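Local coordinates for uncharacterized protein (Burkholderia xenovorans, PDB 5KAK) that is of unknown function but belongs to the NIPSNAP family and has a ferredoxin-like fold consistent with the dimeric alpha-beta barrel superfamily, at residues E[14-19]-E[24-29]; E[33-38]-E[46-51]; E[63-68]-E[73-78]; E[69-74]-E[99-104]. All coordinates share one frame; numbering follows the deposited sequence.

Contact 1 (E[14-19]-E[24-29]); sequences RIYDLR and REFAQH
The ring of F26, on helix 23-42, meets two side chains that rise from strand 10-18, L18 and Y16, and lies across each at about a right angle. L18 sends one methyl against the root of the ring: its CD1 is 3.8 Å from CD2 of F26 and equally near the CB, while the other methyl, CD2, touches the same side of the ring. Further out, the CZ of F26 reaches the edge of the Y16 ring, with CD2 of Y16 at 4.1 Å. F26 covers this distance because its CG stands anti to the backbone N (chi1 -172°), carrying the ring from the helix toward the sheet. A large flat phenylalanine suits this place, since one ring can fill the step between a branched leucine and a second aromatic.

The hydroxyl of Y16 is fixed from its own strand: R14 grips OH side-on with NE, at 2.9 Å, and more obliquely with NH2, both in the guanidinium plane. At the margin, R19 and E25 form a long salt bridge, NH2 to OE1 3.7 Å, their planes 53° apart; two waters each link the same two atoms. The other carboxylate oxygen, OE2, accepts a 2.8 Å bond from NE2 of H29 through its anti lone pair.

M107 of a neighbouring subunit also packs on F26. This is the first beta-alpha connection of a ferredoxin-like alpha-beta sandwich, as expected for the dimeric alpha-beta barrel clan, with a helix laid over one face of an antiparallel sheet.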
loop_
_atom_site.group_PDB
_atom_site.type_symbol
_atom_site.label_atom_id
_atom_site.label_comp_id
_atom_site.label_asym_id
_atom_site.label_seq_id
_atom_site.Cartn_x
_atom_site.Cartn_y
_atom_site.Cartn_z
ATOM N N ARG E 14 1.690 1.960 18.425
ATOM C CA ARG E 14 2.774 1.232 17.789
ATOM C C ARG E 14 2.196 -0.034 17.174
ATOM O O ARG E 14 1.389 -0.728 17.804
ATOM C CB ARG E 14 3.904 0.920 18.792
ATOM C CG ARG E 14 4.539 2.203 19.327
ATOM C CD ARG E 14 5.649 1.906 20.311
ATOM N NE ARG E 14 6.817 1.288 19.693
ATOM C CZ ARG E 14 7.803 1.963 19.094
ATOM N NH1 ARG E 14 7.758 3.281 18.995
ATOM N NH2 ARG E 14 8.848 1.314 18.597
ATOM N N ILE E 15 2.563 -0.292 15.928
ATOM C CA ILE E 15 1.995 -1.380 15.137
ATOM C C ILE E 15 3.163 -2.197 14.601
ATOM O O ILE E 15 3.935 -1.700 13.768
ATOM C CB ILE E 15 1.127 -0.846 13.987
ATOM C CG1 ILE E 15 0.012 0.082 14.504
ATOM C CG2 ILE E 15 0.599 -1.993 13.158
ATOM C CD1 ILE E 15 -0.671 0.881 13.391
ATOM N N TYR E 16 3.332 -3.427 15.100
ATOM C CA TYR E 16 4.411 -4.294 14.645
ATOM C C TYR E 16 3.858 -5.445 13.826
ATOM O O TYR E 16 2.941 -6.153 14.265
ATOM C CB TYR E 16 5.215 -4.875 15.804
ATOM C CG TYR E 16 5.858 -3.912 16.766
ATOM C CD1 TYR E 16 6.043 -2.561 16.457
ATOM C CD2 TYR E 16 6.319 -4.378 17.973
ATOM C CE1 TYR E 16 6.650 -1.711 17.366
ATOM C CE2 TYR E 16 6.925 -3.551 18.875
ATOM C CZ TYR E 16 7.085 -2.217 18.578
ATOM O OH TYR E 16 7.697 -1.428 19.532
ATOM N N ASP E 17 4.409 -5.632 12.638
ATOM C CA ASP E 17 4.105 -6.818 11.855
ATOM C C ASP E 17 5.154 -7.878 12.161
ATOM O O ASP E 17 6.348 -7.595 12.131
ATOM C CB ASP E 17 4.076 -6.496 10.372
ATOM C CG ASP E 17 3.002 -5.488 10.023
ATOM O OD1 ASP E 17 1.822 -5.755 10.321
ATOM O OD2 ASP E 17 3.347 -4.423 9.476
ATOM N N LEU E 18 4.695 -9.092 12.445
ATOM C CA LEU E 18 5.546 -10.176 12.912
ATOM C C LEU E 18 5.700 -11.251 11.847
ATOM O O LEU E 18 4.922 -11.325 10.897
ATOM C CB LEU E 18 4.960 -10.803 14.185
ATOM C CG LEU E 18 4.748 -9.780 15.303
ATOM C CD1 LEU E 18 4.144 -10.424 16.531
ATOM C CD2 LEU E 18 6.081 -9.174 15.643
ATOM N N ARG E 19 6.710 -12.112 12.047
ATOM C CA ARG E 19 6.855 -13.347 11.292
ATOM C C ARG E 19 5.531 -14.108 11.357
ATOM O O ARG E 19 4.824 -14.027 12.370
ATOM C CB ARG E 19 8.015 -14.159 11.891
ATOM C CG ARG E 19 8.170 -15.578 11.394
ATOM C CD ARG E 19 9.303 -16.268 12.135
ATOM N NE ARG E 19 8.914 -16.747 13.464
ATOM C CZ ARG E 19 9.787 -17.114 14.401
ATOM N NH1 ARG E 19 11.088 -17.031 14.154
ATOM N NH2 ARG E 19 9.367 -17.556 15.584
ATOM N N ARG E 24 1.933 -15.506 19.013
ATOM C CA ARG E 24 1.803 -16.319 20.219
ATOM C C ARG E 24 3.068 -16.236 21.068
ATOM O O ARG E 24 3.008 -15.959 22.273
ATOM C CB ARG E 24 1.487 -17.772 19.846
ATOM N N GLU E 25 4.228 -16.447 20.444
ATOM C CA GLU E 25 5.487 -16.332 21.167
ATOM C C GLU E 25 5.720 -14.912 21.663
ATOM O O GLU E 25 6.214 -14.716 22.784
ATOM C CB GLU E 25 6.651 -16.765 20.287
ATOM C CG GLU E 25 7.914 -16.986 21.095
ATOM C CD GLU E 25 9.107 -17.346 20.247
ATOM O OE1 GLU E 25 8.920 -18.016 19.207
ATOM O OE2 GLU E 25 10.232 -16.956 20.627
ATOM N N PHE E 26 5.412 -13.916 20.823
ATOM C CA PHE E 26 5.530 -12.511 21.212
ATOM C C PHE E 26 4.748 -12.244 22.497
ATOM O O PHE E 26 5.296 -11.724 23.482
ATOM C CB PHE E 26 5.039 -11.628 20.054
ATOM C CG PHE E 26 5.272 -10.152 20.250
ATOM C CD1 PHE E 26 4.467 -9.424 21.096
ATOM C CD2 PHE E 26 6.280 -9.483 19.549
ATOM C CE1 PHE E 26 4.664 -8.073 21.271
ATOM C CE2 PHE E 26 6.481 -8.134 19.713
ATOM C CZ PHE E 26 5.676 -7.420 20.571
ATOM N N ALA E 27 3.475 -12.653 22.518
ATOM C CA ALA E 27 2.641 -12.492 23.707
ATOM C C ALA E 27 3.210 -13.246 24.899
ATOM O O ALA E 27 3.203 -12.734 26.026
ATOM C CB ALA E 27 1.217 -12.970 23.410
ATOM N N GLN E 28 3.679 -14.477 24.681
ATOM C CA GLN E 28 4.295 -15.239 25.758
ATOM C C GLN E 28 5.472 -14.485 26.356
ATOM O O GLN E 28 5.620 -14.410 27.579
ATOM C CB GLN E 28 4.746 -16.606 25.243
ATOM C CG GLN E 28 3.623 -17.619 25.085
ATOM C CD GLN E 28 4.139 -18.994 24.673
ATOM O OE1 GLN E 28 5.244 -19.124 24.136
ATOM N NE2 GLN E 28 3.339 -20.030 24.927
ATOM N N HIS E 29 6.342 -13.936 25.506
ATOM C CA HIS E 29 7.531 -13.280 26.034
ATOM C C HIS E 29 7.147 -12.066 26.861
ATOM O O HIS E 29 7.731 -11.820 27.924
ATOM C CB HIS E 29 8.471 -12.878 24.898
ATOM C CG HIS E 29 9.220 -14.029 24.295
ATOM N ND1 HIS E 29 10.021 -14.869 25.035
ATOM C CD2 HIS E 29 9.296 -14.467 23.016
ATOM C CE1 HIS E 29 10.554 -15.781 24.240
ATOM N NE2 HIS E 29 10.128 -15.557 23.010
HETATM O O HOH W 1 7.329 -18.374 17.088
HETATM O O HOH W 2 11.025 -18.896 17.872
#

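Contact 2 (E[33-38]-E[46-51]); sequences EGIAIQ and IGYFYT
The ring of Y48 is approached at its edge, near its plane, by the amide oxygen of Q38, whose OE1 lies 4.2 Å from CE2. I35 comes obliquely, its CD1 4.4 Å from CD2 of the tyrosine, a loose apolar touch that suits a branched aliphatic side chain facing an aromatic one. Other rings add to the packing: H61 stacks on Y48, F30 meets it at an inclined angle, and F109 of a neighbouring subunit is set edge-to-face with it.

The extended chain of Q38 (chi1 -176°) reaches toward the strand, and a glutamine is long enough to bring its amide close to the phenol without touching the hydroxyl. Water 3 bridges the two groups, donating to OE1 of Q38 at 2.9 Å and hydrogen-bonded to OH of Y48 at 2.7 Å, in the plane of the ring. Just before Y48 in the strand, I46 and G47 both face L62, a classic beta bulge.

Helix 23-42 and strand 45-51, at the edge of this chain's sheet, are joined by sparse packing and one water. All three side chains are buried, so the water supplies a polar partner for both the phenol and the amide oxygen inside a largely aromatic and aliphatic layer.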
loop_
_atom_site.group_PDB
_atom_site.type_symbol
_atom_site.label_atom_id
_atom_site.label_comp_id
_atom_site.label_asym_id
_atom_site.label_seq_id
_atom_site.Cartn_x
_atom_site.Cartn_y
_atom_site.Cartn_z
ATOM N N GLU E 33 7.725 -11.869 30.851
ATOM C CA GLU E 33 8.966 -11.168 31.151
ATOM C C GLU E 33 8.946 -9.707 30.714
ATOM O O GLU E 33 9.282 -8.817 31.499
ATOM C CB GLU E 33 10.141 -11.910 30.499
ATOM C CG GLU E 33 11.483 -11.220 30.651
ATOM C CD GLU E 33 12.637 -12.016 30.057
ATOM O OE1 GLU E 33 12.391 -13.041 29.377
ATOM O OE2 GLU E 33 13.799 -11.612 30.267
ATOM N N GLY E 34 8.547 -9.437 29.469
ATOM C CA GLY E 34 8.798 -8.125 28.894
ATOM C C GLY E 34 7.954 -6.997 29.456
ATOM O O GLY E 34 8.424 -5.859 29.548
ATOM N N ILE E 35 6.702 -7.270 29.815
ATOM C CA ILE E 35 5.855 -6.160 30.240
ATOM C C ILE E 35 6.247 -5.702 31.639
ATOM O O ILE E 35 6.107 -4.515 31.967
ATOM C CB ILE E 35 4.361 -6.535 30.137
ATOM C CG1 ILE E 35 3.495 -5.275 30.038
ATOM C CG2 ILE E 35 3.922 -7.404 31.316
ATOM C CD1 ILE E 35 3.741 -4.450 28.767
ATOM N N ALA E 36 6.781 -6.609 32.465
ATOM C CA ALA E 36 7.272 -6.222 33.782
ATOM C C ALA E 36 8.428 -5.244 33.668
ATOM O O ALA E 36 8.661 -4.448 34.584
ATOM C CB ALA E 36 7.709 -7.457 34.569
ATOM N N ILE E 37 9.176 -5.307 32.568
ATOM C CA ILE E 37 10.222 -4.325 32.316
ATOM C C ILE E 37 9.619 -3.029 31.795
ATOM O O ILE E 37 9.913 -1.939 32.299
ATOM C CB ILE E 37 11.252 -4.876 31.316
ATOM C CG1 ILE E 37 11.854 -6.184 31.796
ATOM C CG2 ILE E 37 12.351 -3.859 31.069
ATOM C CD1 ILE E 37 12.690 -6.859 30.737
ATOM N N GLN E 38 8.770 -3.136 30.764
ATOM C CA GLN E 38 8.428 -1.972 29.959
ATOM C C GLN E 38 7.334 -1.122 30.589
ATOM O O GLN E 38 7.434 0.105 30.587
ATOM C CB GLN E 38 8.013 -2.421 28.555
ATOM C CG GLN E 38 7.724 -1.268 27.592
ATOM C CD GLN E 38 7.151 -1.740 26.268
ATOM O OE1 GLN E 38 6.426 -2.730 26.214
ATOM N NE2 GLN E 38 7.487 -1.039 25.189
ATOM N N ILE E 46 -2.553 1.743 27.463
ATOM C CA ILE E 46 -3.974 1.800 27.134
ATOM C C ILE E 46 -4.481 0.457 26.614
ATOM O O ILE E 46 -5.604 0.051 26.916
ATOM C CB ILE E 46 -4.222 2.936 26.122
ATOM C CG1 ILE E 46 -3.946 4.294 26.786
ATOM C CG2 ILE E 46 -5.636 2.861 25.543
ATOM C CD1 ILE E 46 -3.773 5.427 25.815
ATOM N N GLY E 47 -3.665 -0.262 25.854
ATOM C CA GLY E 47 -4.065 -1.539 25.297
ATOM C C GLY E 47 -2.919 -2.196 24.569
ATOM O O GLY E 47 -2.115 -1.503 23.933
ATOM N N TYR E 48 -2.830 -3.529 24.651
ATOM C CA TYR E 48 -1.815 -4.308 23.953
ATOM C C TYR E 48 -2.510 -5.518 23.349
ATOM O O TYR E 48 -3.046 -6.356 24.083
ATOM C CB TYR E 48 -0.683 -4.745 24.899
ATOM C CG TYR E 48 0.678 -4.818 24.230
ATOM C CD1 TYR E 48 0.853 -5.495 23.033
ATOM C CD2 TYR E 48 1.790 -4.191 24.798
ATOM C CE1 TYR E 48 2.103 -5.559 22.410
ATOM C CE2 TYR E 48 3.051 -4.253 24.183
ATOM C CZ TYR E 48 3.197 -4.946 22.990
ATOM O OH TYR E 48 4.430 -4.999 22.364
ATOM N N PHE E 49 -2.518 -5.604 22.029
ATOM C CA PHE E 49 -3.382 -6.540 21.333
ATOM C C PHE E 49 -2.614 -7.274 20.249
ATOM O O PHE E 49 -1.559 -6.833 19.789
ATOM C CB PHE E 49 -4.577 -5.843 20.652
ATOM C CG PHE E 49 -5.293 -4.861 21.514
ATOM C CD1 PHE E 49 -6.304 -5.277 22.382
ATOM C CD2 PHE E 49 -4.976 -3.519 21.451
ATOM C CE1 PHE E 49 -6.975 -4.362 23.177
ATOM C CE2 PHE E 49 -5.639 -2.602 22.226
ATOM C CZ PHE E 49 -6.640 -3.014 23.103
ATOM N N TYR E 50 -3.199 -8.367 19.786
ATOM C CA TYR E 50 -2.815 -8.929 18.501
ATOM C C TYR E 50 -4.045 -9.027 17.608
ATOM O O TYR E 50 -5.182 -9.085 18.091
ATOM C CB TYR E 50 -2.143 -10.299 18.654
ATOM C CG TYR E 50 -3.021 -11.348 19.269
ATOM C CD1 TYR E 50 -3.133 -11.465 20.652
ATOM C CD2 TYR E 50 -3.711 -12.247 18.470
ATOM C CE1 TYR E 50 -3.931 -12.434 21.222
ATOM C CE2 TYR E 50 -4.515 -13.224 19.032
ATOM C CZ TYR E 50 -4.617 -13.316 20.405
ATOM O OH TYR E 50 -5.411 -14.288 20.966
ATOM N N THR E 51 -3.830 -9.008 16.294
ATOM C CA THR E 51 -4.965 -9.029 15.380
ATOM C C THR E 51 -5.552 -10.430 15.229
ATOM O O THR E 51 -4.836 -11.439 15.228
ATOM C CB THR E 51 -4.564 -8.494 14.009
ATOM O OG1 THR E 51 -3.429 -9.224 13.525
ATOM C CG2 THR E 51 -4.246 -7.002 14.124
HETATM O O HOH W 3 6.329 -3.414 23.365
#

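Contact 3 (E[63-68]-E[73-78]); sequences WGYEDL and RRRAIL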
loop_
_atom_site.group_PDB
_atom_site.type_symbol
_atom_site.label_atom_id
_atom_site.label_comp_id
_atom_site.label_asym_id
_atom_site.label_seq_id
_atom_site.Cartn_x
_atom_site.Cartn_y
_atom_site.Cartn_z
ATOM N N TRP E 63 0.188 3.551 24.072
ATOM C CA TRP E 63 0.765 4.103 25.293
ATOM C C TRP E 63 0.396 5.577 25.441
ATOM O O TRP E 63 0.525 6.356 24.487
ATOM C CB TRP E 63 2.277 3.965 25.256
ATOM C CG TRP E 63 2.719 2.550 25.157
ATOM C CD1 TRP E 63 2.911 1.830 24.021
ATOM C CD2 TRP E 63 3.029 1.686 26.249
ATOM N NE1 TRP E 63 3.334 0.555 24.339
ATOM C CE2 TRP E 63 3.409 0.444 25.704
ATOM C CE3 TRP E 63 3.020 1.841 27.643
ATOM C CZ2 TRP E 63 3.774 -0.641 26.502
ATOM C CZ3 TRP E 63 3.394 0.770 28.436
ATOM C CH2 TRP E 63 3.766 -0.457 27.866
ATOM N N GLY E 64 -0.021 5.961 26.642
ATOM C CA GLY E 64 -0.420 7.331 26.923
ATOM C C GLY E 64 0.673 8.098 27.647
ATOM O O GLY E 64 1.367 7.554 28.503
ATOM N N TYR E 65 0.800 9.380 27.302
ATOM C CA TYR E 65 1.806 10.259 27.870
ATOM C C TYR E 65 1.145 11.598 28.169
ATOM O O TYR E 65 0.170 11.983 27.519
ATOM C CB TYR E 65 3.001 10.427 26.915
ATOM C CG TYR E 65 3.736 9.127 26.665
ATOM C CD1 TYR E 65 4.656 8.659 27.588
ATOM C CD2 TYR E 65 3.504 8.375 25.523
ATOM C CE1 TYR E 65 5.330 7.483 27.382
ATOM C CE2 TYR E 65 4.183 7.181 25.303
ATOM C CZ TYR E 65 5.097 6.749 26.250
ATOM O OH TYR E 65 5.782 5.570 26.074
ATOM N N GLU E 66 1.664 12.296 29.175
ATOM C CA GLU E 66 1.076 13.583 29.529
ATOM C C GLU E 66 1.405 14.641 28.493
ATOM O O GLU E 66 0.648 15.609 28.335
ATOM C CB GLU E 66 1.555 14.024 30.916
ATOM C CG GLU E 66 1.076 13.106 32.029
ATOM C CD GLU E 66 1.746 13.385 33.358
ATOM O OE1 GLU E 66 1.718 14.550 33.811
ATOM O OE2 GLU E 66 2.308 12.436 33.947
ATOM N N ASP E 67 2.517 14.471 27.782
ATOM C CA ASP E 67 2.974 15.414 26.769
ATOM C C ASP E 67 4.223 14.868 26.093
ATOM O O ASP E 67 4.729 13.798 26.460
ATOM C CB ASP E 67 3.236 16.811 27.359
ATOM C CG ASP E 67 4.103 16.782 28.616
ATOM O OD1 ASP E 67 5.173 16.130 28.616
ATOM O OD2 ASP E 67 3.717 17.432 29.615
ATOM N N LEU E 68 4.715 15.600 25.093
ATOM C CA LEU E 68 5.820 15.111 24.277
ATOM C C LEU E 68 7.109 14.973 25.080
ATOM O O LEU E 68 7.867 14.021 24.869
ATOM C CB LEU E 68 6.032 16.042 23.090
ATOM C CG LEU E 68 4.882 16.006 22.091
ATOM C CD1 LEU E 68 5.001 17.200 21.154
ATOM C CD2 LEU E 68 4.907 14.695 21.327
ATOM N N ARG E 73 11.190 11.498 27.631
ATOM C CA ARG E 73 11.968 11.177 28.819
ATOM C C ARG E 73 11.810 9.709 29.183
ATOM O O ARG E 73 12.796 9.018 29.470
ATOM C CB ARG E 73 11.548 12.072 29.983
ATOM N N ARG E 74 10.572 9.220 29.182
ATOM C CA ARG E 74 10.329 7.842 29.583
ATOM C C ARG E 74 10.900 6.863 28.565
ATOM O O ARG E 74 11.456 5.823 28.943
ATOM C CB ARG E 74 8.830 7.612 29.789
ATOM C CG ARG E 74 8.226 8.483 30.877
ATOM C CD ARG E 74 6.745 8.195 31.122
ATOM N NE ARG E 74 6.284 8.816 32.365
ATOM C CZ ARG E 74 6.275 8.202 33.547
ATOM N NH1 ARG E 74 6.710 6.951 33.647
ATOM N NH2 ARG E 74 5.847 8.834 34.635
ATOM N N ARG E 75 10.756 7.161 27.267
ATOM C CA ARG E 75 11.305 6.262 26.259
ATOM C C ARG E 75 12.830 6.256 26.284
ATOM O O ARG E 75 13.446 5.207 26.065
ATOM C CB ARG E 75 10.773 6.624 24.871
ATOM C CG ARG E 75 9.327 6.177 24.644
ATOM C CD ARG E 75 8.897 6.319 23.184
ATOM N NE ARG E 75 9.766 5.559 22.288
ATOM C CZ ARG E 75 9.635 4.261 22.049
ATOM N NH1 ARG E 75 8.664 3.569 22.625
ATOM N NH2 ARG E 75 10.486 3.657 21.231
ATOM N N ALA E 76 13.458 7.396 26.582
ATOM C CA ALA E 76 14.915 7.413 26.652
ATOM C C ALA E 76 15.418 6.525 27.788
ATOM O O ALA E 76 16.406 5.795 27.626
ATOM C CB ALA E 76 15.416 8.846 26.825
ATOM N N ILE E 77 14.744 6.577 28.940
ATOM C CA ILE E 77 15.089 5.711 30.064
ATOM C C ILE E 77 14.954 4.243 29.676
ATOM O O ILE E 77 15.821 3.421 30.001
ATOM C CB ILE E 77 14.212 6.048 31.284
ATOM C CG1 ILE E 77 14.541 7.444 31.812
ATOM C CG2 ILE E 77 14.365 4.983 32.364
ATOM C CD1 ILE E 77 13.638 7.887 32.937
ATOM N N LEU E 78 13.862 3.886 28.993
ATOM C CA LEU E 78 13.660 2.489 28.609
ATOM C C LEU E 78 14.758 2.011 27.665
ATOM O O LEU E 78 15.375 0.962 27.889
ATOM C CB LEU E 78 12.285 2.308 27.962
ATOM C CG LEU E 78 11.931 0.866 27.562
ATOM C CD1 LEU E 78 11.706 -0.036 28.782
ATOM C CD2 LEU E 78 10.712 0.874 26.653
HETATM O O HOH W 4 6.020 4.563 23.726
#
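A beta-alpha turn joins strand 58-65 to helix 68-80, and Y65, the last residue of the strand, folds its ring back against the first turns of that helix. The ring edge meets R74: CD of the arginine is 4.1 Å from CE1 of Y65 and as far from CD1, so the contact is made by the aliphatic part of the chain and not by the guanidinium, whose plane is turned 41° from the ring. R74 stays extended from CG to NE, which carries its charged end past the tyrosine to D70, its salt-bridge partner, and to the carbonyl of V41 on helix 23-42.

D67 stands at the N-cap of helix 68-80, its OD1 accepting from the backbone N of D70. Aspartate suits a cap because its short side chain can turn back to an amide of the first helical turn that has no carbonyl partner within the helix.

R75 approaches Y65 from the side of the hydroxyl, with CG 3.9 Å from OH and the two side chains crossing at about a right angle. A bend at chi3 (58°) turns the guanidinium back toward the sheet, its plane nearly perpendicular to the ring. There water 4 accepts from NH1 of R75 at 3.0 Å and sits 2.6 Å from OH of Y65, tying the buried tyrosine to the arginine. The ring also packs on L42 of helix 23-42 and on I10 of the adjoining strand.

Contact 4 (E[69-74]-E[99-104]); sequences EDRARR and MQNKIL
Helix 68-80 passes over strand 96-106, the nearest CA atoms, those of R71 and I103, lying 10.7 Å apart, and a single long side chain spans the interval. A chi1 of 171° swings the chain of R71 away from its own amide nitrogen, and it stays extended as far as NE, so that its guanidinium arrives above the strand. CD1 of I103 lies over one face of that group, 4.0 Å from NE; a flexible aliphatic end can cover the flat cation without competing for its N-H groups.

N101, two residues back on the same side of the strand, comes obliquely to the guanidinium. Its ND2 is 3.9 Å from NH2 of R71, with the amide and guanidinium planes 44° apart. Both are donors, and E12 on the inner strand 10-18 probably holds them together: OE2 pairs with NE of R71, while OE1 accepts from ND2 of N101. OD1 of N101 in turn accepts from the backbone N of G54 of a neighbouring subunit.

Chemically, a buried arginine is answered by the carboxylate of E12, which also pairs with R14, so its charge probably balances two arginines, while the asparagine extends the polar network to the subunit interface.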
loop_
_atom_site.group_PDB
_atom_site.type_symbol
_atom_site.label_atom_id
_atom_site.label_comp_id
_atom_site.label_asym_id
_atom_site.label_seq_id
_atom_site.Cartn_x
_atom_site.Cartn_y
_atom_site.Cartn_z
ATOM N N GLU E 69 7.383 15.924 25.982
ATOM C CA GLU E 69 8.547 15.818 26.862
ATOM C C GLU E 69 8.499 14.533 27.680
ATOM O O GLU E 69 9.504 13.821 27.802
ATOM C CB GLU E 69 8.615 17.031 27.796
ATOM N N ASP E 70 7.326 14.231 28.251
ATOM C CA ASP E 70 7.133 13.036 29.075
ATOM C C ASP E 70 7.434 11.770 28.292
ATOM O O ASP E 70 8.115 10.861 28.789
ATOM C CB ASP E 70 5.691 13.025 29.590
ATOM C CG ASP E 70 5.382 11.869 30.527
ATOM O OD1 ASP E 70 6.187 11.570 31.443
ATOM O OD2 ASP E 70 4.290 11.283 30.364
ATOM N N ARG E 71 6.921 11.685 27.068
ATOM C CA ARG E 71 7.163 10.510 26.247
ATOM C C ARG E 71 8.643 10.356 25.927
ATOM O O ARG E 71 9.193 9.252 26.035
ATOM C CB ARG E 71 6.334 10.603 24.964
ATOM C CG ARG E 71 6.690 9.550 23.963
ATOM C CD ARG E 71 5.911 9.693 22.671
ATOM N NE ARG E 71 6.384 8.683 21.744
ATOM C CZ ARG E 71 7.438 8.823 20.947
ATOM N NH1 ARG E 71 8.148 9.946 20.958
ATOM N NH2 ARG E 71 7.794 7.814 20.159
ATOM N N ALA E 72 9.303 11.455 25.553
ATOM C CA ALA E 72 10.726 11.404 25.238
ATOM C C ALA E 72 11.543 10.988 26.451
ATOM O O ALA E 72 12.501 10.218 26.330
ATOM C CB ALA E 72 11.209 12.757 24.716
ATOM N N ARG E 73 11.190 11.498 27.631
ATOM C CA ARG E 73 11.968 11.177 28.819
ATOM C C ARG E 73 11.810 9.709 29.183
ATOM O O ARG E 73 12.796 9.018 29.470
ATOM C CB ARG E 73 11.548 12.072 29.983
ATOM N N ARG E 74 10.572 9.220 29.182
ATOM C CA ARG E 74 10.329 7.842 29.583
ATOM C C ARG E 74 10.900 6.863 28.565
ATOM O O ARG E 74 11.456 5.823 28.943
ATOM C CB ARG E 74 8.830 7.612 29.789
ATOM C CG ARG E 74 8.226 8.483 30.877
ATOM C CD ARG E 74 6.745 8.195 31.122
ATOM N NE ARG E 74 6.284 8.816 32.365
ATOM C CZ ARG E 74 6.275 8.202 33.547
ATOM N NH1 ARG E 74 6.710 6.951 33.647
ATOM N NH2 ARG E 74 5.847 8.834 34.635
ATOM N N MET E 99 7.888 -2.313 11.588
ATOM C CA MET E 99 7.407 -1.518 12.704
ATOM C C MET E 99 6.964 -0.158 12.185
ATOM O O MET E 99 7.628 0.425 11.320
ATOM C CB MET E 99 8.492 -1.363 13.779
ATOM C CG MET E 99 9.036 -2.708 14.273
ATOM S SD MET E 99 10.612 -2.545 15.128
ATOM C CE MET E 99 10.182 -1.345 16.370
ATOM N N GLN E 100 5.834 0.324 12.711
ATOM C CA GLN E 100 5.317 1.666 12.440
ATOM C C GLN E 100 4.790 2.275 13.737
ATOM O O GLN E 100 4.362 1.553 14.643
ATOM C CB GLN E 100 4.213 1.611 11.369
ATOM C CG GLN E 100 3.141 2.686 11.468
ATOM C CD GLN E 100 2.053 2.522 10.421
ATOM O OE1 GLN E 100 2.084 1.595 9.612
ATOM N NE2 GLN E 100 1.087 3.422 10.435
ATOM N N ASN E 101 4.802 3.615 13.819
ATOM C CA ASN E 101 4.101 4.282 14.911
ATOM C C ASN E 101 3.392 5.529 14.402
ATOM O O ASN E 101 3.626 6.007 13.289
ATOM C CB ASN E 101 4.996 4.607 16.130
ATOM C CG ASN E 101 6.234 5.460 15.806
ATOM O OD1 ASN E 101 6.656 5.600 14.660
ATOM N ND2 ASN E 101 6.825 6.037 16.858
ATOM N N LYS E 102 2.430 5.959 15.207
ATOM C CA LYS E 102 1.625 7.153 14.990
ATOM C C LYS E 102 1.508 7.893 16.304
ATOM O O LYS E 102 1.461 7.281 17.379
ATOM C CB LYS E 102 0.190 6.860 14.519
ATOM C CG LYS E 102 0.020 5.912 13.377
ATOM C CD LYS E 102 -1.459 5.581 13.251
ATOM C CE LYS E 102 -1.662 4.527 12.181
ATOM N NZ LYS E 102 -3.092 4.286 11.859
ATOM N N ILE E 103 1.415 9.214 16.225
ATOM C CA ILE E 103 1.120 10.036 17.396
ATOM C C ILE E 103 -0.329 10.480 17.287
ATOM O O ILE E 103 -0.720 11.127 16.306
ATOM C CB ILE E 103 2.083 11.225 17.539
ATOM C CG1 ILE E 103 3.480 10.705 17.866
ATOM C CG2 ILE E 103 1.611 12.165 18.654
ATOM C CD1 ILE E 103 3.559 9.912 19.186
ATOM N N LEU E 104 -1.132 10.069 18.264
ATOM C CA LEU E 104 -2.570 10.290 18.269
ATOM C C LEU E 104 -2.914 11.375 19.282
ATOM O O LEU E 104 -2.287 11.460 20.337
ATOM C CB LEU E 104 -3.307 8.999 18.626
ATOM C CG LEU E 104 -2.981 7.837 17.685
ATOM C CD1 LEU E 104 -3.599 6.523 18.144
ATOM C CD2 LEU E 104 -3.459 8.217 16.286
#

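All four contacts lay helices on the same antiparallel sheet. Contacts 1 and 2 share helix 23-42, meeting where CZ of F26 comes 3.3 Å from OH of Y48; contacts 3 and 4 share helix 68-80, their centres about 6 Å apart. Contacts 2 and 4 are buried, whereas contacts 1 and 3 are only partly so. Aromatic and aliphatic groups dominate under helix 23-42, the R19-E25 pair lying at the margin and R14 buried beside Y16, but under helix 68-80 arginines do most of the touching. Contacts 2 and 4 involve the outermost strands within the chain, where the sheet runs on into a neighbouring subunit. Q38 packs on W63, joining contact 2 to the strand of contact 3.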